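PDB 4RK1: ribose transcriptional regulator from Enterococcus faecium DO, which binds ribose in a sugar domain of periplasmic-binding-protein type and probably acts as a DNA-binding transcriptional repressor of the LacI family. Local coordinates for residues Ile17-Pro20 and Phe21-Thr24; Asp109-Gly112 and Gly113-Ala116; Gly117-Leu120 and Leu121-His125; Glu138-His141 and Ala142-Glu145; Ile222-Cys225 and Glu226-Pro230. All coordinates share one frame; numbering follows the deposited sequence.

The five contacts are local ones, strung in order along a sugar-binding domain of the LacI and periplasmic-binding-protein type. Contacts 1 and 4, at the starts of helices 20-33 and 138-153, both reach the ribose, with centres about 19 Å apart. Contacts 2 and 3 follow each other on helix 109-122, about 13 Å between centres, and lead from near the sugar to the far end of that helix. Contact 2 packs on contact 4, with centres about 9 Å apart, and its Asp-109 makes a salt bridge to Arg-143 of contact 4, a ribose-binding residue. Contact 5, between strands 215-218 and 233-236, touches contact 1 through Ile-222, and both border the second subunit.

Contact 1 (Ile17-Pro20 and Phe21-Thr24); sequences ITNP and FFST. With RIB (alpha-D-ribofuranose), chain K.
Where the chain leaves the loop after strand 9-14 and enters helix 20-33, Asn-19 O accepts from Phe-22 N at 2.9 Å and Pro-20 O from Thr-24 N at 2.8 Å, which closes the first turns. Asn-19 is the N-cap. Its OD1 takes the N-H of Phe-21 at 2.9 Å, a fairly straight bond (158° at the hydrogen) whose donor stands well above the amide plane instead of on a lone pair. The amide and the Phe-21 ring are inclined to each other, and Asn-19 CB meets the edge of the Phe-22 ring. Phe-21, with CG trans to the backbone N (chi1 177°), holds one ring face to the ribose: sugar C2 lies 3.5 Å from Phe-21 CE2, above the rim of the ring and not its middle. Phe-22 has CG opposite its own carbonyl carbon and beside N (chi1 -68°), which brings Phe-22 CZ to 3.5 Å from ribose C1. The two rings also meet, Phe-21 CD2 sitting over the centre of Phe-22. Behind the helix start, a water donates to Ile-17 O at 2.6 Å and is hydrogen-bonded to Ser-23 OG at 2.7 Å, tying the loop to the first turn. Ile-17 packs on Ile-17 of the second subunit, so the back of this corner belongs to the dimer contact. The chemistry is divided: the phenylalanines offer carbon surface to the C-H groups of the sugar, while the cap fixes the asparagine amide, a pocket group itself, at the mouth of the helix.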
loop_
_atom_site.group_PDB
_atom_site.type_symbol
_atom_site.label_atom_id
_atom_site.label_comp_id
_atom_site.label_asym_id
_atom_site.label_seq_id
_atom_site.Cartn_x
_atom_site.Cartn_y
_atom_site.Cartn_z
ATOM N N ILE B 17 -5.849 2.269 4.597
ATOM C CA ILE B 17 -5.143 1.069 4.108
ATOM C C ILE B 17 -4.293 1.297 2.840
ATOM O O ILE B 17 -3.380 0.525 2.567
ATOM C CB ILE B 17 -6.110 -0.131 3.911
ATOM C CG1 ILE B 17 -5.337 -1.443 3.721
ATOM C CG2 ILE B 17 -7.062 0.103 2.744
ATOM C CD1 ILE B 17 -4.286 -1.713 4.783
ATOM N N THR B 18 -4.552 2.358 2.084
ATOM C CA THR B 18 -3.747 2.633 0.888
ATOM C C THR B 18 -2.369 3.220 1.210
ATOM O O THR B 18 -1.522 3.314 0.341
ATOM C CB THR B 18 -4.472 3.566 -0.104
ATOM O OG1 THR B 18 -4.594 4.875 0.456
ATOM C CG2 THR B 18 -5.848 3.024 -0.426
ATOM N N ASN B 19 -2.144 3.622 2.454
ATOM C CA ASN B 19 -0.841 4.133 2.862
ATOM C C ASN B 19 0.037 2.963 3.281
ATOM O O ASN B 19 -0.353 2.193 4.161
ATOM C CB ASN B 19 -1.024 5.092 4.024
ATOM C CG ASN B 19 0.266 5.737 4.478
ATOM O OD1 ASN B 19 1.383 5.288 4.195
ATOM N ND2 ASN B 19 0.108 6.802 5.218
ATOM N N PRO B 20 1.223 2.820 2.665
ATOM C CA PRO B 20 2.107 1.697 3.037
ATOM C C PRO B 20 2.456 1.607 4.532
ATOM O O PRO B 20 2.747 0.510 5.031
ATOM C CB PRO B 20 3.367 1.955 2.193
ATOM C CG PRO B 20 2.872 2.727 1.024
ATOM C CD PRO B 20 1.796 3.620 1.565
ATOM N N PHE B 21 2.443 2.742 5.237
ATOM C CA PHE B 21 2.613 2.733 6.678
ATOM C C PHE B 21 1.639 1.756 7.342
ATOM O O PHE B 21 2.045 0.939 8.158
ATOM C CB PHE B 21 2.442 4.150 7.274
ATOM C CG PHE B 21 2.532 4.175 8.766
ATOM C CD1 PHE B 21 3.766 4.251 9.395
ATOM C CD2 PHE B 21 1.394 4.044 9.552
ATOM C CE1 PHE B 21 3.860 4.221 10.774
ATOM C CE2 PHE B 21 1.487 4.010 10.935
ATOM C CZ PHE B 21 2.727 4.111 11.545
ATOM N N PHE B 22 0.357 1.834 6.988
ATOM C CA PHE B 22 -0.656 1.020 7.656
ATOM C C PHE B 22 -0.673 -0.419 7.179
ATOM O O PHE B 22 -1.000 -1.309 7.957
ATOM C CB PHE B 22 -2.033 1.663 7.551
ATOM C CG PHE B 22 -2.130 2.928 8.327
ATOM C CD1 PHE B 22 -2.067 2.893 9.708
ATOM C CD2 PHE B 22 -2.213 4.150 7.687
ATOM C CE1 PHE B 22 -2.106 4.058 10.442
ATOM C CE2 PHE B 22 -2.262 5.321 8.417
ATOM C CZ PHE B 22 -2.199 5.274 9.791
ATOM N N SER B 23 -0.290 -0.664 5.927
ATOM C CA SER B 23 -0.191 -2.050 5.466
ATOM C C SER B 23 1.045 -2.727 6.078
ATOM O O SER B 23 0.987 -3.893 6.451
ATOM C CB SER B 23 -0.240 -2.162 3.938
ATOM O OG SER B 23 0.707 -1.329 3.316
ATOM N N THR B 24 2.142 -1.995 6.238
ATOM C CA THR B 24 3.305 -2.554 6.927
ATOM C C THR B 24 3.022 -2.767 8.416
ATOM O O THR B 24 3.485 -3.746 8.989
ATOM C CB THR B 24 4.551 -1.685 6.715
ATOM O OG1 THR B 24 4.892 -1.705 5.327
ATOM C CG2 THR B 24 5.725 -2.205 7.517
HETATM O O5 RIB K . 2.055 7.981 6.906
HETATM C C5 RIB K . 0.749 7.994 7.496
HETATM C C4 RIB K . 0.849 8.758 8.740
HETATM O O4 RIB K . -0.416 8.793 9.423
HETATM C C3 RIB K . 1.921 7.967 9.473
HETATM O O3 RIB K . 2.979 8.882 9.691
HETATM C C2 RIB K . 1.201 7.443 10.698
HETATM O O2 RIB K . 1.920 7.673 11.899
HETATM C C1 RIB K . -0.226 8.027 10.626
HETATM O O1 RIB K . -0.582 8.757 11.784
HETATM O O HOH W 1 -0.930 0.163 1.693
#

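Contact 2 (Asp109-Gly112 and Gly113-Ala116); sequences DFRG and GYLA
Arg-111 bends forward along its own helix to meet Tyr-114 and Leu-115, one turn on. From CB the chain first runs outward, CG pointing away from the backbone N (chi1 175°), and through CB, CG and CD it makes no close approach to the next turn. A bend at chi2 (68°) then turns the remainder obliquely forward, toward the next turn. Arg-111 NE arrives 3.9 Å from Leu-115 CD2, and Arg-111 CZ lies at 3.8 Å from the same methyl, which sits over one face of the guanidinium, toward its rim. The two terminal nitrogens part ways: NH2 stays with the leucine methyl, whereas Arg-111 NH1 reaches Tyr-114 CE2 at 3.8 Å. Guanidinium and phenol ring are only 22° from parallel, yet the nitrogen comes in obliquely, so the arrangement is loose packing on a flank of the helix that carries little burial. Beneath it the backbone is regular. Arg-111 O accepts from Leu-115 N at 2.8 Å, and Leu-115 CG rests 3.4 Å from that same oxygen. Gly-112 O receives Ala-116 N at 3.0 Å on the buried flank, where Gly-112 and Gly-113 present bare backbone. At the start of the helix Asp-109 OD1 makes a salt bridge to Arg-143 NE, and Phe-110 and Tyr-114 lie against helix 138-153. The unbroken i to i+4 backbone bonds, with side chains meeting three and four residues on, are those of an alpha-helix; here it is a helix of the LacI-type sugar domain, whose first residue serves as second shell to a ribose-binding arginine.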
loop_
_atom_site.group_PDB
_atom_site.type_symbol
_atom_site.label_atom_id
_atom_site.label_comp_id
_atom_site.label_asym_id
_atom_site.label_seq_id
_atom_site.Cartn_x
_atom_site.Cartn_y
_atom_site.Cartn_z
ATOM N N ASP B 109 6.901 11.188 18.199
ATOM C CA ASP B 109 6.578 12.178 17.181
ATOM C C ASP B 109 7.261 13.528 17.388
ATOM O O ASP B 109 7.773 14.115 16.430
ATOM C CB ASP B 109 5.060 12.382 17.140
ATOM C CG ASP B 109 4.331 11.135 16.669
ATOM O OD1 ASP B 109 4.510 10.778 15.494
ATOM O OD2 ASP B 109 3.610 10.512 17.474
ATOM N N PHE B 110 7.234 14.035 18.621
ATOM C CA PHE B 110 7.869 15.335 18.930
ATOM C C PHE B 110 9.356 15.289 18.561
ATOM O O PHE B 110 9.878 16.166 17.851
ATOM C CB PHE B 110 7.690 15.686 20.413
ATOM C CG PHE B 110 8.186 17.067 20.780
ATOM C CD1 PHE B 110 9.516 17.270 21.122
ATOM C CD2 PHE B 110 7.323 18.153 20.792
ATOM C CE1 PHE B 110 9.980 18.537 21.457
ATOM C CE2 PHE B 110 7.776 19.422 21.141
ATOM C CZ PHE B 110 9.110 19.612 21.464
ATOM N N ARG B 111 10.026 14.243 19.017
ATOM C CA ARG B 111 11.430 14.041 18.705
ATOM C C ARG B 111 11.662 13.981 17.204
ATOM O O ARG B 111 12.594 14.604 16.696
ATOM C CB ARG B 111 11.942 12.762 19.377
ATOM C CG ARG B 111 13.371 12.367 19.043
ATOM C CD ARG B 111 14.406 13.330 19.605
ATOM N NE ARG B 111 15.769 12.857 19.368
ATOM C CZ ARG B 111 16.871 13.546 19.669
ATOM N NH1 ARG B 111 16.790 14.749 20.230
ATOM N NH2 ARG B 111 18.061 13.032 19.398
ATOM N N GLY B 112 10.839 13.217 16.489
ATOM C CA GLY B 112 10.995 13.107 15.048
ATOM C C GLY B 112 10.869 14.438 14.323
ATOM O O GLY B 112 11.655 14.737 13.430
ATOM N N GLY B 113 9.883 15.243 14.702
ATOM C CA GLY B 113 9.734 16.575 14.104
ATOM C C GLY B 113 10.929 17.467 14.427
ATOM O O GLY B 113 11.429 18.207 13.582
ATOM N N TYR B 114 11.403 17.372 15.659
ATOM C CA TYR B 114 12.604 18.088 16.084
ATOM C C TYR B 114 13.813 17.682 15.260
ATOM O O TYR B 114 14.559 18.537 14.787
ATOM C CB TYR B 114 12.861 17.818 17.561
ATOM C CG TYR B 114 14.096 18.467 18.123
ATOM C CD1 TYR B 114 14.091 19.811 18.485
ATOM C CD2 TYR B 114 15.261 17.729 18.333
ATOM C CE1 TYR B 114 15.209 20.404 19.040
ATOM C CE2 TYR B 114 16.395 18.325 18.876
ATOM C CZ TYR B 114 16.355 19.658 19.229
ATOM O OH TYR B 114 17.460 20.257 19.772
ATOM N N LEU B 115 14.002 16.379 15.069
ATOM C CA LEU B 115 15.097 15.910 14.235
ATOM C C LEU B 115 15.016 16.448 12.812
ATOM O O LEU B 115 16.037 16.828 12.243
ATOM C CB LEU B 115 15.166 14.382 14.208
ATOM C CG LEU B 115 15.626 13.667 15.484
ATOM C CD1 LEU B 115 15.485 12.161 15.294
ATOM C CD2 LEU B 115 17.055 14.029 15.855
ATOM N N ALA B 116 13.812 16.468 12.232
ATOM C CA ALA B 116 13.628 16.987 10.880
ATOM C C ALA B 116 13.998 18.469 10.780
ATOM O O ALA B 116 14.697 18.884 9.853
ATOM C CB ALA B 116 12.197 16.774 10.424
#

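Contact 3 (Gly117-Leu120 and Leu121-His125); sequences GMHL and LSLGH
His-119 O is gripped twice from one face of its carbonyl plane: by Ser-122 OG at 2.7 Å and by Leu-123 N at 3.2 Å. The serine hydroxyl can fold back on the helix because chi1 (72°) sets OG between its own N and carbonyl carbon. Leu-120 O, next in line, accepts from His-125 N at 3.2 Å, while Gly-124 N bonds to Leu-121 O at 3.0 Å. With the positive phi of Gly-124 (98°) these two bonds form a Schellman motif that ends helix 109-122. The imidazole of His-125 presents its edge to Leu-120 O, which lies in the ring plane. Leu-123 CD1 stands over the face of the His-119 ring, 4.0 Å from its centroid, a CH-pi contact nearest to NE2 of that ring. Both histidines have further partners: His-119 NE2 bonds to Thr-276 OG1, His-125 ND1 to Thr-186 OG1 and His-125 NE2 to Ala-277 O; through Thr-276 and Ala-277 the helix end meets the C-terminal tail. Leu-120 packs on strands 128-133 and 215-218, and Leu-121 faces helix 138-153, which wedges the end of the helix between sheet and neighbouring helix.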
loop_
_atom_site.group_PDB
_atom_site.type_symbol
_atom_site.label_atom_id
_atom_site.label_comp_id
_atom_site.label_asym_id
_atom_site.label_seq_id
_atom_site.Cartn_x
_atom_site.Cartn_y
_atom_site.Cartn_z
ATOM N N GLY B 117 13.516 19.253 11.738
ATOM C CA GLY B 117 13.849 20.663 11.813
ATOM C C GLY B 117 15.327 20.923 11.965
ATOM O O GLY B 117 15.891 21.742 11.235
HETATM N N MSE B 118 15.969 20.216 12.895
HETATM C CA MSE B 118 17.395 20.436 13.176
HETATM C C MSE B 118 18.241 20.101 11.976
HETATM O O MSE B 118 19.249 20.774 11.704
HETATM C CB MSE B 118 17.872 19.668 14.414
HETATM C CG MSE B 118 17.180 20.089 15.709
HETATM SE SE MSE B 118 17.581 21.942 16.279
HETATM C CE MSE B 118 19.404 21.545 16.934
ATOM N N HIS B 119 17.837 19.081 11.220
ATOM C CA HIS B 119 18.561 18.707 10.011
ATOM C C HIS B 119 18.505 19.805 8.935
ATOM O O HIS B 119 19.544 20.229 8.409
ATOM C CB HIS B 119 18.014 17.396 9.444
ATOM C CG HIS B 119 18.678 16.970 8.171
ATOM N ND1 HIS B 119 19.984 16.531 8.120
ATOM C CD2 HIS B 119 18.217 16.923 6.898
ATOM C CE1 HIS B 119 20.297 16.226 6.873
ATOM N NE2 HIS B 119 19.243 16.455 6.112
ATOM N N LEU B 120 17.300 20.264 8.608
ATOM C CA LEU B 120 17.139 21.335 7.619
ATOM C C LEU B 120 17.840 22.627 8.048
ATOM O O LEU B 120 18.476 23.293 7.232
ATOM C CB LEU B 120 15.650 21.613 7.345
ATOM C CG LEU B 120 14.875 20.544 6.548
ATOM C CD1 LEU B 120 13.408 20.917 6.419
ATOM C CD2 LEU B 120 15.481 20.327 5.172
ATOM N N LEU B 121 17.720 22.977 9.324
ATOM C CA LEU B 121 18.347 24.188 9.847
ATOM C C LEU B 121 19.870 24.073 9.873
ATOM O O LEU B 121 20.550 25.046 9.570
ATOM C CB LEU B 121 17.808 24.527 11.235
ATOM C CG LEU B 121 16.327 24.890 11.262
ATOM C CD1 LEU B 121 15.726 24.701 12.651
ATOM C CD2 LEU B 121 16.088 26.300 10.745
ATOM N N SER B 122 20.412 22.893 10.184
ATOM C CA SER B 122 21.865 22.692 10.140
ATOM C C SER B 122 22.412 22.894 8.735
ATOM O O SER B 122 23.581 23.245 8.559
ATOM C CB SER B 122 22.255 21.295 10.612
ATOM O OG SER B 122 21.902 20.323 9.642
ATOM N N LEU B 123 21.569 22.657 7.736
ATOM C CA LEU B 123 21.962 22.833 6.334
ATOM C C LEU B 123 21.853 24.280 5.850
ATOM O O LEU B 123 22.232 24.585 4.718
ATOM C CB LEU B 123 21.127 21.911 5.436
ATOM C CG LEU B 123 21.420 20.417 5.607
ATOM C CD1 LEU B 123 20.359 19.607 4.891
ATOM C CD2 LEU B 123 22.812 20.049 5.116
ATOM N N GLY B 124 21.326 25.164 6.687
ATOM C CA GLY B 124 21.269 26.588 6.362
ATOM C C GLY B 124 19.926 27.035 5.813
ATOM O O GLY B 124 19.778 28.193 5.428
ATOM N N HIS B 125 18.940 26.136 5.761
ATOM C CA HIS B 125 17.601 26.528 5.304
ATOM C C HIS B 125 16.940 27.320 6.414
ATOM O O HIS B 125 16.907 26.885 7.558
ATOM C CB HIS B 125 16.767 25.303 4.891
ATOM C CG HIS B 125 17.391 24.528 3.775
ATOM N ND1 HIS B 125 17.348 24.954 2.466
ATOM C CD2 HIS B 125 18.154 23.409 3.780
ATOM C CE1 HIS B 125 18.023 24.111 1.707
ATOM N NE2 HIS B 125 18.526 23.166 2.479
#

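Contact 4 (Glu138-His141 and Ala142-Glu145); sequences ENVH and ARIE. With RIB (alpha-D-ribofuranose), chain K.
Asn-139 and Arg-143, one turn apart on helix 138-153, bring their amide and guanidinium together at the ribose, and this buried end is the tight part of the contact. Asn-139 ND2 donates to ribose O1 at 2.8 Å in a nearly straight bond (164°). The arginine chain runs extended from CG to NE, which carries its tip to the sugar; Arg-143 NH1 and NH2 both donate to ribose O3, at 2.9 and 2.8 Å, while the NH2 bond to O2 is weak. A water accepts from Asn-139 ND2 and from Arg-143 NH2, 2.9 Å each, and donates to ribose O2, so it fills the corner between the two side chains. Val-140 CG2 lies over a guanidinium face, toward its rim. The other flank is looser and more open to solvent: Glu-145 CG sits over the imidazole of His-141, 3.9 Å from the ring centroid, as a CH-pi contact, and Glu-138 OE2 lies in plane at the edge of that ring. In the beta-alpha-beta unit of strand 128-133, helix 138-153 and strand 161-166, Ile-144 packs on Leu-130 and Tyr-132 of the first strand, while Ala-142 and Glu-145 face helix 109-122.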
loop_
_atom_site.group_PDB
_atom_site.type_symbol
_atom_site.label_atom_id
_atom_site.label_comp_id
_atom_site.label_asym_id
_atom_site.label_seq_id
_atom_site.Cartn_x
_atom_site.Cartn_y
_atom_site.Cartn_z
ATOM N N GLU B 138 -3.454 14.180 16.291
ATOM C CA GLU B 138 -2.622 14.648 17.409
ATOM C C GLU B 138 -1.158 14.194 17.301
ATOM O O GLU B 138 -0.259 14.929 17.671
ATOM C CB GLU B 138 -3.233 14.211 18.755
ATOM C CG GLU B 138 -2.358 14.444 19.990
ATOM C CD GLU B 138 -1.925 15.892 20.172
ATOM O OE1 GLU B 138 -2.775 16.793 20.017
ATOM O OE2 GLU B 138 -0.733 16.128 20.483
ATOM N N ASN B 139 -0.920 12.993 16.792
ATOM C CA ASN B 139 0.448 12.524 16.613
ATOM C C ASN B 139 1.194 13.365 15.576
ATOM O O ASN B 139 2.377 13.696 15.755
ATOM C CB ASN B 139 0.495 11.020 16.275
ATOM C CG ASN B 139 -0.277 10.656 15.020
ATOM O OD1 ASN B 139 -1.359 11.179 14.768
ATOM N ND2 ASN B 139 0.276 9.733 14.229
ATOM N N VAL B 140 0.490 13.730 14.509
ATOM C CA VAL B 140 1.062 14.570 13.471
ATOM C C VAL B 140 1.298 15.968 14.031
ATOM O O VAL B 140 2.323 16.590 13.753
ATOM C CB VAL B 140 0.172 14.592 12.208
ATOM C CG1 VAL B 140 0.620 15.667 11.231
ATOM C CG2 VAL B 140 0.202 13.229 11.521
ATOM N N HIS B 141 0.347 16.458 14.823
ATOM C CA HIS B 141 0.495 17.757 15.473
ATOM C C HIS B 141 1.763 17.787 16.333
ATOM O O HIS B 141 2.489 18.768 16.335
ATOM C CB HIS B 141 -0.733 18.049 16.327
ATOM C CG HIS B 141 -0.617 19.288 17.152
ATOM N ND1 HIS B 141 -0.592 20.551 16.600
ATOM C CD2 HIS B 141 -0.529 19.460 18.494
ATOM C CE1 HIS B 141 -0.489 21.447 17.565
ATOM N NE2 HIS B 141 -0.449 20.811 18.723
ATOM N N ALA B 142 2.034 16.700 17.052
ATOM C CA ALA B 142 3.217 16.632 17.890
ATOM C C ALA B 142 4.503 16.717 17.065
ATOM O O ALA B 142 5.488 17.296 17.528
ATOM C CB ALA B 142 3.202 15.376 18.744
ATOM N N ARG B 143 4.503 16.163 15.849
ATOM C CA ARG B 143 5.658 16.307 14.951
ATOM C C ARG B 143 5.884 17.777 14.626
ATOM O O ARG B 143 7.020 18.264 14.611
ATOM C CB ARG B 143 5.471 15.538 13.639
ATOM C CG ARG B 143 5.219 14.058 13.815
ATOM C CD ARG B 143 4.878 13.357 12.507
ATOM N NE ARG B 143 4.327 12.034 12.782
ATOM C CZ ARG B 143 3.827 11.212 11.868
ATOM N NH1 ARG B 143 3.801 11.558 10.581
ATOM N NH2 ARG B 143 3.344 10.033 12.255
ATOM N N ILE B 144 4.797 18.479 14.342
ATOM C CA ILE B 144 4.874 19.891 13.980
ATOM C C ILE B 144 5.417 20.707 15.162
ATOM O O ILE B 144 6.274 21.578 14.984
ATOM C CB ILE B 144 3.503 20.417 13.483
ATOM C CG1 ILE B 144 3.138 19.747 12.151
ATOM C CG2 ILE B 144 3.515 21.933 13.336
ATOM C CD1 ILE B 144 1.702 19.984 11.705
ATOM N N GLU B 145 4.958 20.378 16.365
ATOM C CA GLU B 145 5.435 21.044 17.572
ATOM C C GLU B 145 6.931 20.810 17.783
ATOM O O GLU B 145 7.661 21.736 18.127
ATOM C CB GLU B 145 4.640 20.584 18.797
ATOM C CG GLU B 145 3.176 21.014 18.791
ATOM C CD GLU B 145 3.017 22.519 18.768
ATOM O OE1 GLU B 145 3.618 23.181 19.639
ATOM O OE2 GLU B 145 2.304 23.035 17.877
HETATM O O5 RIB K . 2.055 7.981 6.906
HETATM C C5 RIB K . 0.749 7.994 7.496
HETATM C C4 RIB K . 0.849 8.758 8.740
HETATM O O4 RIB K . -0.416 8.793 9.423
HETATM C C3 RIB K . 1.921 7.967 9.473
HETATM O O3 RIB K . 2.979 8.882 9.691
HETATM C C2 RIB K . 1.201 7.443 10.698
HETATM O O2 RIB K . 1.920 7.673 11.899
HETATM C C1 RIB K . -0.226 8.027 10.626
HETATM O O1 RIB K . -0.582 8.757 11.784
HETATM O O HOH W 2 2.914 8.739 14.859
#

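Contact 5 (Ile222-Cys225 and Glu226-Pro230); sequences IDMC and EYIKP
Backbone bonds from Glu-226 and Tyr-227 back to Asp-223 and Met-224 hold this turn between strands 215-218 and 233-236. Glu-226 N donates to Asp-223 O at 3.1 Å and Tyr-227 N to Met-224 O at 2.9 Å, the three-residue spacing of a 3-10 turn; Ile-228 N adds a weak bond to Met-224 O. A further polar contact is made by a water, which sits 2.8 Å from Asp-223 O and close to Glu-226 OE1 as well. Of a different kind is the C-H edge approach of the Tyr-227 ring to the same oxygen: Asp-223 O lies in the ring plane, 3.3 Å from Tyr-227 CD1. Apolar packing centres on Met-224, here a selenomethionine. Its chain bends at chi2 (71°), so that Met-224 CE comes to 3.8 Å from Tyr-227 CB and 4.0 Å from Ile-228 CG2, crossing both side chains at about a right angle. Across the dimer interface Met-224 packs on Ile-228 of the second subunit, and Ile-228 in return on Met-224 of that subunit. Tyr-227 makes a cation-pi contact with Arg-201 of the second subunit, which also has a long, weak ion pair with Glu-226. A turn shaped by backbone bonds thus presents selenomethionine, isoleucine and tyrosine side chains to the second subunit, so that its part in the interface is largely apolar and aromatic.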
loop_
_atom_site.group_PDB
_atom_site.type_symbol
_atom_site.label_atom_id
_atom_site.label_comp_id
_atom_site.label_asym_id
_atom_site.label_seq_id
_atom_site.Cartn_x
_atom_site.Cartn_y
_atom_site.Cartn_z
ATOM N N ILE B 222 8.794 4.540 4.901
ATOM C CA ILE B 222 8.182 3.425 4.169
ATOM C C ILE B 222 9.181 2.947 3.111
ATOM O O ILE B 222 10.085 3.696 2.724
ATOM C CB ILE B 222 6.792 3.786 3.579
ATOM C CG1 ILE B 222 6.866 4.977 2.604
ATOM C CG2 ILE B 222 5.814 4.093 4.707
ATOM C CD1 ILE B 222 5.597 5.189 1.800
ATOM N N ASP B 223 9.059 1.688 2.690
ATOM C CA ASP B 223 10.032 1.066 1.767
ATOM C C ASP B 223 10.314 1.888 0.505
ATOM O O ASP B 223 11.463 1.969 0.057
ATOM C CB ASP B 223 9.555 -0.341 1.336
ATOM C CG ASP B 223 9.733 -1.387 2.419
ATOM O OD1 ASP B 223 10.330 -1.081 3.469
ATOM O OD2 ASP B 223 9.270 -2.529 2.220
HETATM N N MSE B 224 9.274 2.504 -0.053
HETATM C CA MSE B 224 9.396 3.280 -1.306
HETATM C C MSE B 224 10.445 4.370 -1.275
HETATM O O MSE B 224 10.971 4.757 -2.338
HETATM C CB MSE B 224 8.017 3.831 -1.693
HETATM C CG MSE B 224 7.928 4.355 -3.125
HETATM SE SE MSE B 224 7.992 2.869 -4.427
HETATM C CE MSE B 224 8.673 3.815 -6.020
ATOM N N CYS B 225 10.783 4.867 -0.082
ATOM C CA CYS B 225 11.850 5.887 0.071
ATOM C C CYS B 225 13.165 5.502 -0.607
ATOM O O CYS B 225 13.907 6.359 -1.076
ATOM C CB CYS B 225 12.137 6.137 1.547
ATOM S SG CYS B 225 10.860 7.032 2.442
ATOM N N GLU B 226 13.445 4.206 -0.654
ATOM C CA GLU B 226 14.685 3.709 -1.241
ATOM C C GLU B 226 14.592 3.409 -2.739
ATOM O O GLU B 226 15.590 3.050 -3.357
ATOM C CB GLU B 226 15.151 2.461 -0.472
ATOM C CG GLU B 226 15.508 2.784 0.973
ATOM C CD GLU B 226 16.398 1.751 1.631
ATOM O OE1 GLU B 226 16.112 0.545 1.513
ATOM O OE2 GLU B 226 17.384 2.156 2.274
ATOM N N TYR B 227 13.399 3.541 -3.314
ATOM C CA TYR B 227 13.176 3.214 -4.707
ATOM C C TYR B 227 12.990 4.443 -5.582
ATOM O O TYR B 227 13.024 4.333 -6.792
ATOM C CB TYR B 227 11.982 2.252 -4.846
ATOM C CG TYR B 227 12.275 0.902 -4.237
ATOM C CD1 TYR B 227 12.182 0.704 -2.868
ATOM C CD2 TYR B 227 12.680 -0.175 -5.027
ATOM C CE1 TYR B 227 12.477 -0.521 -2.291
ATOM C CE2 TYR B 227 12.979 -1.397 -4.456
ATOM C CZ TYR B 227 12.873 -1.570 -3.097
ATOM O OH TYR B 227 13.174 -2.803 -2.546
ATOM N N ILE B 228 12.772 5.606 -4.981
ATOM C CA ILE B 228 12.740 6.841 -5.757
ATOM C C ILE B 228 14.131 7.448 -5.852
ATOM O O ILE B 228 15.052 7.027 -5.158
ATOM C CB ILE B 228 11.749 7.876 -5.184
ATOM C CG1 ILE B 228 12.105 8.245 -3.733
ATOM C CG2 ILE B 228 10.334 7.350 -5.306
ATOM C CD1 ILE B 228 11.183 9.280 -3.143
ATOM N N LYS B 229 14.266 8.448 -6.716
ATOM C CA LYS B 229 15.559 9.076 -6.980
ATOM C C LYS B 229 15.369 10.593 -7.013
ATOM O O LYS B 229 14.544 11.086 -7.764
ATOM C CB LYS B 229 16.131 8.561 -8.308
ATOM C CG LYS B 229 17.492 9.121 -8.674
ATOM C CD LYS B 229 18.099 8.351 -9.833
ATOM C CE LYS B 229 19.234 9.120 -10.492
ATOM N NZ LYS B 229 20.052 8.235 -11.369
ATOM N N PRO B 230 16.085 11.337 -6.174
ATOM C CA PRO B 230 17.003 10.790 -5.183
ATOM C C PRO B 230 16.256 10.068 -4.056
ATOM O O PRO B 230 15.089 10.383 -3.777
ATOM C CB PRO B 230 17.685 12.049 -4.635
ATOM C CG PRO B 230 16.628 13.098 -4.742
ATOM C CD PRO B 230 15.900 12.792 -6.012
HETATM O O HOH W 3 13.178 0.114 1.291
#